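Local coordinates for protein SusD homolog (PDB 3IHV) that probably binds sugars at the outer membrane, as other members of the SusD family of glycan-capturing proteins do, at residues A113-A118 / I176-T181. Numbering follows the deposited sequence.
Sequences ATLYIA and ILPYAT
Leu115, Ile176 and Leu177 show how the end of one helix can be seated on the flank of another largely by apolar side chains, here within the helical, TPR-related framework of a SusD-family protein. Helix 159-176 stops at Ile176, and as the chain leaves helical geometry at Leu177 it lies against helix 107-135, with no hydrogen bond joining the two segments. The seat is made by Thr114, Leu115 and Ala118, which share one side of that helix. Ile176 sends in its short branch: with CG2 anti to the backbone N, the methyl lands 3.6 Å from Ala118 CB and also meets Leu115 CD2. The same CG2 lies against the backbone, 3.3 Å from Thr114 O, an oxygen already taken up by the helical bond from Ala118 N. The hydroxyl of Thr114, by contrast, is turned back into its own helix and hydrogen-bonded to Lys111 O. Just past the helix end, the backbone of Pro178 is hydrogen-bonded to Lys195, whose NZ holds Leu177 O, tying the exit loop to the start of helix 195-210. Tyr172, one turn back on helix 159-176, extends the packing to Ala118 and Ile117. The branch point CG of Leu177 lies 3.5 Å from Ala118 CB. Its CD2 rests 3.6 Å from Leu115 O. Cutting Leu177 back to an alanine would remove CG and both methyls and would probably leave a gap beside Ala118 CB and Leu115 O, with Ile176 and Tyr172 still covering part of the methyl. Leu115 reaches across through CD2, its side chain running at a slant to those of Ile176 and Pro178; that methyl nears Ile176 O and sits 3.8 Å from the ring carbon CD of Pro178.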
loop_
_atom_site.group_PDB
_atom_site.type_symbol
_atom_site.label_atom_id
_atom_site.label_comp_id
_atom_site.label_asym_id
_atom_site.label_seq_id
_atom_site.Cartn_x
_atom_site.Cartn_y
_atom_site.Cartn_z
ATOM N N ALA A 113 -27.031 -4.049 8.894
ATOM C CA ALA A 113 -26.513 -5.370 8.564
ATOM C C ALA A 113 -26.099 -5.465 7.103
ATOM O O ALA A 113 -25.055 -6.030 6.827
ATOM C CB ALA A 113 -27.501 -6.481 8.924
ATOM N N THR A 114 -26.863 -4.870 6.179
ATOM C CA THR A 114 -26.460 -4.910 4.775
ATOM C C THR A 114 -25.164 -4.122 4.558
ATOM O O THR A 114 -24.292 -4.533 3.798
ATOM C CB THR A 114 -27.568 -4.438 3.796
ATOM O OG1 THR A 114 -27.876 -3.045 3.992
ATOM C CG2 THR A 114 -28.823 -5.304 3.966
ATOM N N LEU A 115 -25.040 -2.992 5.236
ATOM C CA LEU A 115 -23.794 -2.230 5.150
ATOM C C LEU A 115 -22.626 -3.069 5.679
ATOM O O LEU A 115 -21.560 -3.125 5.065
ATOM C CB LEU A 115 -23.901 -0.908 5.915
ATOM C CG LEU A 115 -24.984 0.070 5.501
ATOM C CD1 LEU A 115 -24.712 1.460 6.132
ATOM C CD2 LEU A 115 -25.089 0.166 3.976
ATOM N N TYR A 116 -22.837 -3.734 6.809
ATOM C CA TYR A 116 -21.793 -4.556 7.405
ATOM C C TYR A 116 -21.418 -5.739 6.528
ATOM O O TYR A 116 -20.234 -6.100 6.477
ATOM C CB TYR A 116 -22.160 -5.027 8.834
ATOM C CG TYR A 116 -22.515 -3.954 9.831
ATOM C CD1 TYR A 116 -22.167 -2.625 9.644
ATOM C CD2 TYR A 116 -23.177 -4.288 10.991
ATOM C CE1 TYR A 116 -22.532 -1.679 10.579
ATOM C CE2 TYR A 116 -23.487 -3.362 11.931
ATOM C CZ TYR A 116 -23.162 -2.062 11.722
ATOM O OH TYR A 116 -23.534 -1.147 12.688
ATOM N N ILE A 117 -22.407 -6.327 5.827
ATOM C CA ILE A 117 -22.171 -7.383 4.860
ATOM C C ILE A 117 -21.281 -6.834 3.769
ATOM O O ILE A 117 -20.304 -7.478 3.368
ATOM C CB ILE A 117 -23.504 -7.950 4.275
ATOM C CG1 ILE A 117 -24.225 -8.794 5.347
ATOM C CG2 ILE A 117 -23.244 -8.782 2.989
ATOM C CD1 ILE A 117 -25.735 -9.059 5.064
ATOM N N ALA A 118 -21.600 -5.627 3.299
ATOM C CA ALA A 118 -20.815 -4.995 2.256
ATOM C C ALA A 118 -19.367 -4.752 2.702
ATOM O O ALA A 118 -18.427 -4.933 1.919
ATOM C CB ALA A 118 -21.502 -3.645 1.834
ATOM N N ILE A 176 -24.124 -1.539 -2.341
ATOM C CA ILE A 176 -24.771 -1.356 -1.034
ATOM C C ILE A 176 -24.275 -0.176 -0.177
ATOM O O ILE A 176 -25.080 0.499 0.429
ATOM C CB ILE A 176 -24.727 -2.688 -0.234
ATOM C CG1 ILE A 176 -25.885 -3.599 -0.661
ATOM C CG2 ILE A 176 -24.897 -2.466 1.294
ATOM C CD1 ILE A 176 -25.966 -4.004 -2.088
ATOM N N LEU A 177 -22.973 0.091 -0.198
ATOM C CA LEU A 177 -22.401 1.107 0.692
ATOM C C LEU A 177 -22.759 2.526 0.285
ATOM O O LEU A 177 -22.805 2.828 -0.879
ATOM C CB LEU A 177 -20.878 0.960 0.771
ATOM C CG LEU A 177 -20.383 -0.323 1.451
ATOM C CD1 LEU A 177 -18.901 -0.478 1.178
ATOM C CD2 LEU A 177 -20.659 -0.328 2.977
ATOM N N PRO A 178 -23.029 3.393 1.259
ATOM C CA PRO A 178 -23.191 4.798 0.889
ATOM C C PRO A 178 -21.796 5.393 0.703
ATOM O O PRO A 178 -20.816 4.811 1.141
ATOM C CB PRO A 178 -23.788 5.415 2.154
ATOM C CG PRO A 178 -23.198 4.580 3.269
ATOM C CD PRO A 178 -23.186 3.175 2.700
ATOM N N TYR A 179 -21.711 6.541 0.052
ATOM C CA TYR A 179 -20.466 7.300 0.051
ATOM C C TYR A 179 -20.259 7.768 1.488
ATOM O O TYR A 179 -21.239 8.001 2.243
ATOM C CB TYR A 179 -20.521 8.510 -0.884
ATOM C CG TYR A 179 -20.405 8.147 -2.328
ATOM C CD1 TYR A 179 -19.165 7.900 -2.893
ATOM C CD2 TYR A 179 -21.523 8.067 -3.147
ATOM C CE1 TYR A 179 -19.046 7.560 -4.225
ATOM C CE2 TYR A 179 -21.397 7.728 -4.498
ATOM C CZ TYR A 179 -20.147 7.475 -5.015
ATOM O OH TYR A 179 -19.994 7.142 -6.352
ATOM N N ALA A 180 -18.989 7.872 1.876
ATOM C CA ALA A 180 -18.620 8.255 3.243
ATOM C C ALA A 180 -19.336 9.512 3.749
ATOM O O ALA A 180 -19.802 9.520 4.879
ATOM C CB ALA A 180 -17.089 8.422 3.379
ATOM N N THR A 181 -19.431 10.544 2.927
ATOM C CA THR A 181 -20.053 11.810 3.337
ATOM C C THR A 181 -21.591 11.838 3.217
ATOM O O THR A 181 -22.232 12.795 3.648
ATOM C CB THR A 181 -19.440 12.957 2.500
ATOM O OG1 THR A 181 -19.624 12.669 1.106
ATOM C CG2 THR A 181 -17.911 13.049 2.792
#